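Local coordinates for methanogen homoaconitase large subunit (Methanocaldococcus jannaschii, PDB 4KP2), which forms, with its small subunit, an iron-sulfur hydro-lyase that dehydrates (R)-homocitrate to cis-homoaconitate and hydrates this to homoisocitrate, at residues A[118-123]-A[141-146]; A[186-191]-A[421-426]; A[225-230]-A[323-328]; A[317-322]-A[402-407]. One frame throughout, in Å; residues are numbered along the deposited sequence.

The chain first closes a short loop at contact 1, where helix 119-126 meets the turn that follows strand 133-136. It is complete before any other opens. Contact 2 then opens at 186-191 and closes only at 421-426, setting the start of helix 189-200 against that of helix 424-433. Contacts 3 and 4 both nest inside its loop. They also cross: 225-230, 317-322, 323-328 and 402-407 follow one another, so contact 4 opens before contact 3 closes. Contact 3 joins helix 222-230 to the loop after strand 317-320. Contact 4 ties that strand's end to the loop after strand 399-402. Lys190 of contact 2 bonds to both, and Gln121 of contact 1 reaches Arg327 of contact 3.

Contact 1 (A[118-123]-A[141-146]); sequences ICHQIL and TCTHGA
His120 and Thr141 hold the two backbones nearest each other, with CA atoms 6.9 Å apart, so side chains must bridge the gap. The first turn of helix 119-126 here meets the loop between strands 133-136 and 150-153. Both belong to a region of the aconitase fold built on a five-stranded parallel sheet. His120 and His144 carry most of the contact. Their side chains cross at about a right angle. The ring planes stand at 74°, with centroids 5.0 Å apart. His120 ND1 gives His144 NE2 a weak hydrogen bond of 3.2 Å, bent to 121° at the hydrogen. His144 CG lies anti to its own carbonyl carbon (chi1 -48°), which sends the ring across to the helix. There an edge of the ring meets the backbone, with CE1 of His144 3.1 Å from O of His120. Leu123 adds apolar packing: its CB is 3.4 Å from His144 CE1, and its CD2 comes close to NE2. An alanine in place of His144 would probably open a gap beside Leu123 and leave His120 ND1 without this partner. The other nitrogen of His120, NE2, is hydrogen-bonded to Asp138 OD1, and Asp138 O takes the hydroxyl of Thr141. Thus Asp138 holds both sides of the contact. The His120 side chain lies near Cys323, a predicted ligand of the [4Fe-4S] cluster. CE1 of His120 rests 3.6 Å from CA of Thr141. Over the centre of the His120 ring, 3.7 Å above its plane, sits SG of Cys119.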
loop_
_atom_site.group_PDB
_atom_site.type_symbol
_atom_site.label_atom_id
_atom_site.label_comp_id
_atom_site.label_asym_id
_atom_site.label_seq_id
_atom_site.Cartn_x
_atom_site.Cartn_y
_atom_site.Cartn_z
ATOM N N ILE A 118 -12.548 -4.323 -0.945
ATOM C CA ILE A 118 -13.154 -4.785 0.296
ATOM C C ILE A 118 -14.246 -5.810 0.005
ATOM O O ILE A 118 -14.980 -5.683 -0.975
ATOM C CB ILE A 118 -13.740 -3.607 1.100
ATOM C CG1 ILE A 118 -12.682 -2.519 1.290
ATOM C CG2 ILE A 118 -14.266 -4.073 2.450
ATOM C CD1 ILE A 118 -13.177 -1.316 2.048
ATOM N N CYS A 119 -14.333 -6.826 0.857
ATOM C CA CYS A 119 -15.289 -7.917 0.695
ATOM C C CYS A 119 -16.731 -7.433 0.559
ATOM O O CYS A 119 -17.471 -7.903 -0.303
ATOM C CB CYS A 119 -15.180 -8.885 1.873
ATOM S SG CYS A 119 -15.500 -8.129 3.487
ATOM N N HIS A 120 -17.124 -6.497 1.415
ATOM C CA HIS A 120 -18.486 -5.977 1.393
ATOM C C HIS A 120 -18.735 -5.106 0.167
ATOM O O HIS A 120 -19.837 -5.091 -0.379
ATOM C CB HIS A 120 -18.778 -5.184 2.666
ATOM C CG HIS A 120 -18.702 -6.006 3.916
ATOM N ND1 HIS A 120 -19.113 -7.317 3.967
ATOM C CD2 HIS A 120 -18.254 -5.698 5.156
ATOM C CE1 HIS A 120 -18.926 -7.787 5.190
ATOM N NE2 HIS A 120 -18.406 -6.825 5.929
ATOM N N GLN A 121 -17.707 -4.381 -0.262
ATOM C CA GLN A 121 -17.820 -3.521 -1.432
ATOM C C GLN A 121 -17.959 -4.351 -2.705
ATOM O O GLN A 121 -18.769 -4.035 -3.574
ATOM C CB GLN A 121 -16.613 -2.588 -1.535
ATOM C CG GLN A 121 -16.701 -1.590 -2.677
ATOM C CD GLN A 121 -17.851 -0.614 -2.517
ATOM O OE1 GLN A 121 -18.264 -0.297 -1.400
ATOM N NE2 GLN A 121 -18.377 -0.131 -3.638
ATOM N N ILE A 122 -17.161 -5.410 -2.804
ATOM C CA ILE A 122 -17.240 -6.333 -3.931
ATOM C C ILE A 122 -18.607 -7.005 -3.966
ATOM O O ILE A 122 -19.222 -7.144 -5.025
ATOM C CB ILE A 122 -16.147 -7.417 -3.844
ATOM C CG1 ILE A 122 -14.763 -6.794 -4.024
ATOM C CG2 ILE A 122 -16.374 -8.500 -4.889
ATOM C CD1 ILE A 122 -13.632 -7.791 -3.926
ATOM N N LEU A 123 -19.081 -7.405 -2.790
ATOM C CA LEU A 123 -20.363 -8.084 -2.659
ATOM C C LEU A 123 -21.507 -7.176 -3.100
ATOM O O LEU A 123 -22.502 -7.639 -3.658
ATOM C CB LEU A 123 -20.574 -8.529 -1.211
ATOM C CG LEU A 123 -21.107 -9.942 -0.981
ATOM C CD1 LEU A 123 -20.209 -10.958 -1.662
ATOM C CD2 LEU A 123 -21.207 -10.232 0.508
ATOM N N THR A 141 -21.350 -7.471 7.991
ATOM C CA THR A 141 -22.115 -8.012 6.877
ATOM C C THR A 141 -23.468 -7.306 6.807
ATOM O O THR A 141 -24.160 -7.354 5.791
ATOM C CB THR A 141 -22.312 -9.535 7.025
ATOM O OG1 THR A 141 -21.057 -10.148 7.344
ATOM C CG2 THR A 141 -22.852 -10.145 5.739
ATOM N N CYS A 142 -23.823 -6.626 7.894
ATOM C CA CYS A 142 -25.076 -5.881 7.983
ATOM C C CYS A 142 -25.162 -4.745 6.961
ATOM O O CYS A 142 -26.232 -4.175 6.747
ATOM C CB CYS A 142 -25.258 -5.323 9.396
ATOM S SG CYS A 142 -23.868 -4.324 9.986
ATOM N N THR A 143 -24.030 -4.424 6.342
ATOM C CA THR A 143 -23.956 -3.379 5.326
ATOM C C THR A 143 -24.900 -3.660 4.158
ATOM O O THR A 143 -25.476 -2.740 3.575
ATOM C CB THR A 143 -22.515 -3.243 4.786
ATOM O OG1 THR A 143 -21.609 -3.043 5.878
ATOM C CG2 THR A 143 -22.402 -2.075 3.818
ATOM N N HIS A 144 -25.070 -4.939 3.838
ATOM C CA HIS A 144 -25.850 -5.353 2.676
ATOM C C HIS A 144 -27.354 -5.322 2.927
ATOM O O HIS A 144 -28.133 -5.877 2.151
ATOM C CB HIS A 144 -25.418 -6.749 2.230
ATOM C CG HIS A 144 -23.933 -6.905 2.113
ATOM N ND1 HIS A 144 -23.201 -6.314 1.106
ATOM C CD2 HIS A 144 -23.046 -7.576 2.881
ATOM C CE1 HIS A 144 -21.925 -6.618 1.258
ATOM N NE2 HIS A 144 -21.802 -7.383 2.326
ATOM N N GLY A 145 -27.757 -4.673 4.013
ATOM C CA GLY A 145 -29.164 -4.474 4.299
ATOM C C GLY A 145 -29.681 -3.260 3.555
ATOM O O GLY A 145 -30.876 -2.964 3.577
ATOM N N ALA A 146 -28.770 -2.557 2.890
ATOM C CA ALA A 146 -29.121 -1.379 2.110
ATOM C C ALA A 146 -29.772 -1.780 0.791
ATOM O O ALA A 146 -30.362 -0.949 0.099
ATOM C CB ALA A 146 -27.890 -0.529 1.858
#

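Contact 2 (A[186-191]-A[421-426]); sequences NVSAKD and LASPKI
Lys190 and Ser423 bring their backbones close, and the lysine side chain runs on past the loop ahead of helix 424-433. Its CB lies 4.3 Å from CB of Ser423. CG, anti to the backbone N (chi1 170°), comes 3.6 Å from O of Ala422. Three further bends fold the chain back through CD and CE, so NZ also stays near that carbonyl, 3.5 Å from Ala422 O. The ammonium finds its partners beyond, in Asn325 OD1, Thr324 OG1 and Thr403 O. It therefore links two loops near the predicted cluster ligand Cys323. Next to it, CB of Ser423 packs 3.3 Å from OG of Ser188. At the outer end the extended Lys425 gives a weak bond from NZ to Asn186 O, while its salt bridge goes to Glu293. Asp191 OD2 accepts from Ser188 N at 2.8 Å, the half of a capping box in which the third helical residue binds the N-cap amide. On the opposing helix the N-cap is Ser423, whose OG accepts a long, weak but nearly straight bond from Ile426 N. The arrangement is that of two helix N termini set against each other, each with a serine at the N-cap.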
loop_
_atom_site.group_PDB
_atom_site.type_symbol
_atom_site.label_atom_id
_atom_site.label_comp_id
_atom_site.label_asym_id
_atom_site.label_seq_id
_atom_site.Cartn_x
_atom_site.Cartn_y
_atom_site.Cartn_z
ATOM N N ASN A 186 -25.135 20.154 4.223
ATOM C CA ASN A 186 -23.780 20.377 4.711
ATOM C C ASN A 186 -23.230 19.157 5.439
ATOM O O ASN A 186 -22.028 19.055 5.679
ATOM C CB ASN A 186 -23.724 21.605 5.618
ATOM C CG ASN A 186 -23.917 22.901 4.856
ATOM O OD1 ASN A 186 -24.532 22.923 3.789
ATOM N ND2 ASN A 186 -23.385 23.990 5.398
ATOM N N VAL A 187 -24.119 18.233 5.786
ATOM C CA VAL A 187 -23.717 17.005 6.456
ATOM C C VAL A 187 -23.774 15.822 5.497
ATOM O O VAL A 187 -24.388 15.901 4.432
ATOM C CB VAL A 187 -24.605 16.712 7.676
ATOM C CG1 VAL A 187 -24.456 17.814 8.711
ATOM C CG2 VAL A 187 -26.057 16.562 7.251
ATOM N N SER A 188 -23.127 14.726 5.879
ATOM C CA SER A 188 -23.094 13.533 5.043
ATOM C C SER A 188 -23.782 12.361 5.727
ATOM O O SER A 188 -24.236 12.469 6.865
ATOM C CB SER A 188 -21.652 13.158 4.698
ATOM O OG SER A 188 -20.924 12.819 5.866
ATOM N N ALA A 189 -23.851 11.237 5.020
ATOM C CA ALA A 189 -24.476 10.030 5.546
ATOM C C ALA A 189 -23.735 9.518 6.777
ATOM O O ALA A 189 -24.339 8.930 7.675
ATOM C CB ALA A 189 -24.531 8.956 4.475
ATOM N N LYS A 190 -22.424 9.739 6.808
ATOM C CA LYS A 190 -21.619 9.381 7.969
ATOM C C LYS A 190 -21.999 10.262 9.153
ATOM O O LYS A 190 -22.101 9.784 10.282
ATOM C CB LYS A 190 -20.126 9.512 7.657
ATOM C CG LYS A 190 -19.218 9.397 8.875
ATOM C CD LYS A 190 -19.429 8.084 9.621
ATOM C CE LYS A 190 -18.894 6.898 8.837
ATOM N NZ LYS A 190 -17.414 6.969 8.672
ATOM N N ASP A 191 -22.216 11.546 8.887
ATOM C CA ASP A 191 -22.656 12.474 9.921
ATOM C C ASP A 191 -24.036 12.073 10.431
ATOM O O ASP A 191 -24.354 12.254 11.605
ATOM C CB ASP A 191 -22.697 13.905 9.385
ATOM C CG ASP A 191 -21.335 14.407 8.953
ATOM O OD1 ASP A 191 -20.542 14.808 9.832
ATOM O OD2 ASP A 191 -21.061 14.409 7.734
ATOM N N LEU A 421 -13.592 9.387 14.687
ATOM C CA LEU A 421 -14.364 9.006 13.508
ATOM C C LEU A 421 -15.096 10.203 12.914
ATOM O O LEU A 421 -15.731 10.969 13.637
ATOM C CB LEU A 421 -15.369 7.908 13.860
ATOM C CG LEU A 421 -14.795 6.611 14.428
ATOM C CD1 LEU A 421 -15.914 5.646 14.780
ATOM C CD2 LEU A 421 -13.832 5.980 13.437
ATOM N N ALA A 422 -15.011 10.356 11.596
ATOM C CA ALA A 422 -15.659 11.470 10.914
ATOM C C ALA A 422 -15.918 11.170 9.441
ATOM O O ALA A 422 -15.711 10.049 8.975
ATOM C CB ALA A 422 -14.826 12.736 11.058
ATOM N N SER A 423 -16.376 12.186 8.717
ATOM C CA SER A 423 -16.671 12.055 7.296
ATOM C C SER A 423 -15.413 12.317 6.472
ATOM O O SER A 423 -14.481 12.958 6.958
ATOM C CB SER A 423 -17.775 13.037 6.895
ATOM O OG SER A 423 -17.338 14.378 7.019
ATOM N N PRO A 424 -15.375 11.809 5.226
ATOM C CA PRO A 424 -14.247 12.064 4.323
ATOM C C PRO A 424 -13.997 13.557 4.132
ATOM O O PRO A 424 -12.850 13.972 3.970
ATOM C CB PRO A 424 -14.715 11.450 3.005
ATOM C CG PRO A 424 -15.636 10.369 3.411
ATOM C CD PRO A 424 -16.344 10.867 4.638
ATOM N N LYS A 425 -15.069 14.344 4.146
ATOM C CA LYS A 425 -14.965 15.794 4.050
ATOM C C LYS A 425 -14.123 16.356 5.190
ATOM O O LYS A 425 -13.118 17.026 4.957
ATOM C CB LYS A 425 -16.356 16.424 4.077
ATOM C CG LYS A 425 -16.348 17.937 4.195
ATOM C CD LYS A 425 -17.754 18.465 4.429
ATOM C CE LYS A 425 -17.756 19.969 4.640
ATOM N NZ LYS A 425 -19.111 20.471 5.002
ATOM N N ILE A 426 -14.541 16.070 6.419
ATOM C CA ILE A 426 -13.833 16.539 7.604
ATOM C C ILE A 426 -12.442 15.919 7.696
ATOM O O ILE A 426 -11.488 16.569 8.124
ATOM C CB ILE A 426 -14.630 16.221 8.887
ATOM C CG1 ILE A 426 -16.045 16.794 8.789
ATOM C CG2 ILE A 426 -13.922 16.772 10.116
ATOM C CD1 ILE A 426 -16.892 16.538 10.014
#

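Contact 3 (A[225-230]-A[323-328]); sequences RLTLCN and CTNGRL
The guanidinium of Arg327 has CB of Leu226 over one face, 3.9 Å above its plane and offset toward the rim. Thr227 OG1 stands at its edge, near the plane, beside NH2, whose place is less sure. The leucine also lays its CD2 3.5 Å from NH1 of Arg327. Within its own loop, Arg327 NH1 donates to Cys323 O over 2.7 Å, with an N-H...O angle of 142°. The donor is tilted 22° from the carbonyl plane. NH1 also binds Gln121 OE1. The arginine curls back because its chain is bent at chi3 (-70°), and it thereby braces the carbonyl of a predicted [4Fe-4S] ligand. Asn230 supplies the second flat group. Its ND2 approaches Cys323 SG to 3.1 Å, close to the sulfur expected to hold the cluster. The other end of the amide, OD1, lies 3.2 Å from CG2 of Thr324, and the two side chains cross at about a right angle. Asn405 ND2 is hydrogen-bonded to Asn230 OD1, which helps to fix how the amide is turned. Thr227 OG1 has its main bond to Asp223 O, one turn back along the helix, while Thr324 OG1 pairs with Ser322 OG. So helix 222-230 lies along the loop that carries Cys323, from Cys323 and Thr324 to Arg327. That loop runs from strand 317-320 to helix 328-338, with Arg327 at the helix's N-cap. Beyond the contact, helix 222-230 packs against strand 239-242 through Cys229 and against helix 189-200, where Thr227 and Leu228 touch Val193.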
loop_
_atom_site.group_PDB
_atom_site.type_symbol
_atom_site.label_atom_id
_atom_site.label_comp_id
_atom_site.label_asym_id
_atom_site.label_seq_id
_atom_site.Cartn_x
_atom_site.Cartn_y
_atom_site.Cartn_z
ATOM N N ARG A 225 -26.890 4.774 1.822
ATOM C CA ARG A 225 -27.606 3.665 2.441
ATOM C C ARG A 225 -26.648 2.575 2.912
ATOM O O ARG A 225 -26.906 1.898 3.909
ATOM C CB ARG A 225 -28.641 3.089 1.474
ATOM C CG ARG A 225 -29.727 4.076 1.091
ATOM C CD ARG A 225 -30.753 3.447 0.170
ATOM N NE ARG A 225 -31.800 4.396 -0.192
ATOM C CZ ARG A 225 -32.834 4.104 -0.973
ATOM N NH1 ARG A 225 -32.963 2.884 -1.477
ATOM N NH2 ARG A 225 -33.740 5.031 -1.250
ATOM N N LEU A 226 -25.545 2.412 2.189
ATOM C CA LEU A 226 -24.509 1.464 2.578
ATOM C C LEU A 226 -23.866 1.880 3.895
ATOM O O LEU A 226 -23.522 1.037 4.723
ATOM C CB LEU A 226 -23.439 1.358 1.490
ATOM C CG LEU A 226 -23.480 0.120 0.591
ATOM C CD1 LEU A 226 -24.822 -0.006 -0.108
ATOM C CD2 LEU A 226 -22.346 0.164 -0.421
ATOM N N THR A 227 -23.708 3.186 4.080
ATOM C CA THR A 227 -23.092 3.724 5.287
ATOM C C THR A 227 -23.979 3.518 6.512
ATOM O O THR A 227 -23.498 3.142 7.582
ATOM C CB THR A 227 -22.787 5.226 5.132
ATOM O OG1 THR A 227 -21.921 5.427 4.009
ATOM C CG2 THR A 227 -22.117 5.769 6.385
ATOM N N LEU A 228 -25.274 3.761 6.344
ATOM C CA LEU A 228 -26.229 3.632 7.440
ATOM C C LEU A 228 -26.350 2.196 7.939
ATOM O O LEU A 228 -26.435 1.954 9.143
ATOM C CB LEU A 228 -27.604 4.160 7.022
ATOM C CG LEU A 228 -27.963 5.574 7.487
ATOM C CD1 LEU A 228 -26.894 6.572 7.072
ATOM C CD2 LEU A 228 -29.324 5.985 6.946
ATOM N N CYS A 229 -26.355 1.247 7.010
ATOM C CA CYS A 229 -26.488 -0.161 7.364
ATOM C C CYS A 229 -25.171 -0.752 7.855
ATOM O O CYS A 229 -25.156 -1.795 8.506
ATOM C CB CYS A 229 -27.015 -0.967 6.175
ATOM S SG CYS A 229 -28.677 -0.503 5.643
ATOM N N ASN A 230 -24.069 -0.081 7.538
ATOM C CA ASN A 230 -22.747 -0.555 7.930
ATOM C C ASN A 230 -22.493 -0.390 9.425
ATOM O O ASN A 230 -21.845 -1.231 10.052
ATOM C CB ASN A 230 -21.658 0.170 7.138
ATOM C CG ASN A 230 -20.266 -0.343 7.454
ATOM O OD1 ASN A 230 -19.650 0.061 8.441
ATOM N ND2 ASN A 230 -19.762 -1.237 6.613
ATOM N N CYS A 323 -15.036 0.436 4.315
ATOM C CA CYS A 323 -16.316 -0.000 3.770
ATOM C C CYS A 323 -17.369 1.081 3.971
ATOM O O CYS A 323 -18.319 1.194 3.196
ATOM C CB CYS A 323 -16.769 -1.302 4.430
ATOM S SG CYS A 323 -18.388 -1.886 3.879
ATOM N N THR A 324 -17.186 1.881 5.016
ATOM C CA THR A 324 -18.117 2.952 5.341
ATOM C C THR A 324 -17.978 4.115 4.366
ATOM O O THR A 324 -18.971 4.619 3.839
ATOM C CB THR A 324 -17.885 3.477 6.767
ATOM O OG1 THR A 324 -16.831 4.447 6.754
ATOM C CG2 THR A 324 -17.510 2.336 7.698
ATOM N N ASN A 325 -16.739 4.537 4.129
ATOM C CA ASN A 325 -16.470 5.686 3.273
ATOM C C ASN A 325 -15.246 5.506 2.382
ATOM O O ASN A 325 -14.263 6.234 2.512
ATOM C CB ASN A 325 -16.309 6.951 4.118
ATOM C CG ASN A 325 -17.600 7.373 4.788
ATOM O OD1 ASN A 325 -17.645 7.576 6.000
ATOM N ND2 ASN A 325 -18.661 7.508 3.999
ATOM N N GLY A 326 -15.313 4.540 1.471
ATOM C CA GLY A 326 -14.211 4.283 0.565
ATOM C C GLY A 326 -14.632 4.296 -0.890
ATOM O O GLY A 326 -13.829 4.019 -1.780
ATOM N N ARG A 327 -15.896 4.621 -1.133
ATOM C CA ARG A 327 -16.431 4.635 -2.487
ATOM C C ARG A 327 -16.044 5.904 -3.240
ATOM O O ARG A 327 -15.339 6.762 -2.709
ATOM C CB ARG A 327 -17.950 4.455 -2.461
ATOM C CG ARG A 327 -18.383 3.042 -2.106
ATOM C CD ARG A 327 -19.832 2.996 -1.664
ATOM N NE ARG A 327 -20.019 3.620 -0.356
ATOM C CZ ARG A 327 -19.862 2.986 0.801
ATOM N NH1 ARG A 327 -19.511 1.707 0.816
ATOM N NH2 ARG A 327 -20.052 3.628 1.945
ATOM N N LEU A 328 -16.510 6.009 -4.482
ATOM C CA LEU A 328 -16.147 7.115 -5.361
ATOM C C LEU A 328 -16.569 8.466 -4.790
ATOM O O LEU A 328 -15.787 9.417 -4.785
ATOM C CB LEU A 328 -16.784 6.921 -6.739
ATOM C CG LEU A 328 -15.913 7.181 -7.972
ATOM C CD1 LEU A 328 -16.777 7.254 -9.220
ATOM C CD2 LEU A 328 -15.089 8.448 -7.816
#

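Contact 4 (A[317-322]-A[402-407]); sequences QVFIGS and STTNRN
Gly321 N donates to OG1 of Thr403 in a bond of 3.0 Å, nearly straight at 167°. With OG1 set between the backbone N and the carbonyl carbon (chi1 61°), the threonine hydroxyl is turned to meet that amide. A weaker backbone bond of 3.2 Å, bent to 130°, joins Thr403 N to Phe319 O. That carbonyl oxygen also receives a CA-H...O contact from Ser402. Within the second segment Ser402 OG and Thr404 OG1 are paired at 2.7 Å, and either could be the donor. A valine in place of Thr403 would probably leave Gly321 N without its acceptor and free the turn after the strand to shift. Strands 317-320 and 399-402 are parallel neighbours in a five-stranded sheet of order 3-2-1-4-5. They are its first and fourth strands, and the loops at their C-terminal ends depart in opposite directions, the usual place for an active-site crevice in such sheets. Here one loop goes on to Cys323, and Thr404 lies near Cys386; both cysteines are predicted cluster ligands. The Phe319 ring turns an edge to the second segment. There it meets Ser402 OG, 3.3 Å from CD2 of Phe319, and the methyl of Thr404, whose CG2 is 3.6 Å from CE2 of Phe319. Gly321 N lies over one face, offset toward the rim. The same Thr404 CG2 also touches Ser322 CB at 3.6 Å, while Ser322 OG is hydrogen-bonded to Thr324. Behind the strand, Thr403 CG2 packs 4.1 Å from CG1 of Ile320, and both residues touch Ala427 of helix 424-433.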
loop_
_atom_site.group_PDB
_atom_site.type_symbol
_atom_site.label_atom_id
_atom_site.label_comp_id
_atom_site.label_asym_id
_atom_site.label_seq_id
_atom_site.Cartn_x
_atom_site.Cartn_y
_atom_site.Cartn_z
ATOM N N GLN A 317 -2.514 11.504 12.274
ATOM C CA GLN A 317 -2.743 10.655 11.111
ATOM C C GLN A 317 -4.202 10.729 10.672
ATOM O O GLN A 317 -5.099 10.890 11.496
ATOM C CB GLN A 317 -2.355 9.205 11.422
ATOM C CG GLN A 317 -2.420 8.265 10.226
ATOM C CD GLN A 317 -2.022 6.845 10.572
ATOM O OE1 GLN A 317 -0.867 6.455 10.408
ATOM N NE2 GLN A 317 -2.981 6.061 11.049
ATOM N N VAL A 318 -4.434 10.629 9.368
ATOM C CA VAL A 318 -5.791 10.633 8.836
ATOM C C VAL A 318 -5.970 9.510 7.826
ATOM O O VAL A 318 -5.217 9.409 6.859
ATOM C CB VAL A 318 -6.139 11.973 8.158
ATOM C CG1 VAL A 318 -7.508 11.894 7.503
ATOM C CG2 VAL A 318 -6.092 13.111 9.166
ATOM N N PHE A 319 -6.967 8.663 8.056
ATOM C CA PHE A 319 -7.268 7.587 7.122
ATOM C C PHE A 319 -8.604 7.803 6.423
ATOM O O PHE A 319 -9.607 8.123 7.058
ATOM C CB PHE A 319 -7.259 6.230 7.826
ATOM C CG PHE A 319 -7.771 5.110 6.970
ATOM C CD1 PHE A 319 -7.100 4.742 5.816
ATOM C CD2 PHE A 319 -8.924 4.425 7.316
ATOM C CE1 PHE A 319 -7.568 3.715 5.022
ATOM C CE2 PHE A 319 -9.396 3.393 6.528
ATOM C CZ PHE A 319 -8.717 3.037 5.381
ATOM N N ILE A 320 -8.604 7.622 5.107
ATOM C CA ILE A 320 -9.812 7.776 4.310
ATOM C C ILE A 320 -9.993 6.597 3.364
ATOM O O ILE A 320 -9.205 6.412 2.435
ATOM C CB ILE A 320 -9.776 9.066 3.470
ATOM C CG1 ILE A 320 -9.683 10.298 4.373
ATOM C CG2 ILE A 320 -11.005 9.154 2.579
ATOM C CD1 ILE A 320 -9.626 11.604 3.611
ATOM N N GLY A 321 -11.026 5.796 3.603
ATOM C CA GLY A 321 -11.369 4.737 2.676
ATOM C C GLY A 321 -11.580 3.358 3.273
ATOM O O GLY A 321 -10.758 2.460 3.090
ATOM N N SER A 322 -12.688 3.185 3.981
ATOM C CA SER A 322 -13.079 1.868 4.465
ATOM C C SER A 322 -14.368 1.448 3.772
ATOM O O SER A 322 -14.751 2.032 2.760
ATOM C CB SER A 322 -13.272 1.881 5.980
ATOM O OG SER A 322 -14.315 2.763 6.355
ATOM N N SER A 402 -10.197 8.830 11.395
ATOM C CA SER A 402 -10.518 7.829 10.385
ATOM C C SER A 402 -11.960 7.905 9.896
ATOM O O SER A 402 -12.830 8.460 10.567
ATOM C CB SER A 402 -10.228 6.426 10.921
ATOM O OG SER A 402 -10.556 5.440 9.961
ATOM N N THR A 403 -12.201 7.343 8.716
ATOM C CA THR A 403 -13.544 7.252 8.161
ATOM C C THR A 403 -14.102 5.852 8.386
ATOM O O THR A 403 -15.113 5.474 7.797
ATOM C CB THR A 403 -13.564 7.567 6.656
ATOM O OG1 THR A 403 -12.739 6.626 5.959
ATOM C CG2 THR A 403 -13.053 8.975 6.399
ATOM N N THR A 404 -13.429 5.088 9.241
ATOM C CA THR A 404 -13.862 3.737 9.580
ATOM C C THR A 404 -15.049 3.748 10.536
ATOM O O THR A 404 -15.667 4.787 10.769
ATOM C CB THR A 404 -12.722 2.915 10.212
ATOM O OG1 THR A 404 -12.099 3.678 11.253
ATOM C CG2 THR A 404 -11.681 2.551 9.165
ATOM N N ASN A 405 -15.354 2.583 11.097
ATOM C CA ASN A 405 -16.505 2.440 11.981
ATOM C C ASN A 405 -16.137 2.033 13.406
ATOM O O ASN A 405 -16.975 2.089 14.307
ATOM C CB ASN A 405 -17.508 1.449 11.389
ATOM C CG ASN A 405 -16.840 0.220 10.806
ATOM O OD1 ASN A 405 -15.781 -0.203 11.268
ATOM N ND2 ASN A 405 -17.454 -0.354 9.780
ATOM N N ARG A 406 -14.887 1.623 13.606
ATOM C CA ARG A 406 -14.418 1.249 14.936
ATOM C C ARG A 406 -13.664 2.390 15.613
ATOM O O ARG A 406 -13.009 3.196 14.952
ATOM C CB ARG A 406 -13.547 -0.006 14.883
ATOM C CG ARG A 406 -14.294 -1.286 15.222
ATOM C CD ARG A 406 -15.122 -1.781 14.051
ATOM N NE ARG A 406 -14.287 -2.400 13.026
ATOM C CZ ARG A 406 -13.931 -3.680 13.029
ATOM N NH1 ARG A 406 -14.339 -4.480 14.006
ATOM N NH2 ARG A 406 -13.169 -4.162 12.057
ATOM N N ASN A 407 -13.755 2.443 16.937
ATOM C CA ASN A 407 -13.214 3.557 17.701
ATOM C C ASN A 407 -12.568 3.084 19.001
ATOM O O ASN A 407 -12.110 3.886 19.814
ATOM C CB ASN A 407 -14.334 4.556 18.001
ATOM C CG ASN A 407 -13.814 5.886 18.498
ATOM O OD1 ASN A 407 -12.644 6.213 18.311
ATOM N ND2 ASN A 407 -14.682 6.662 19.135
#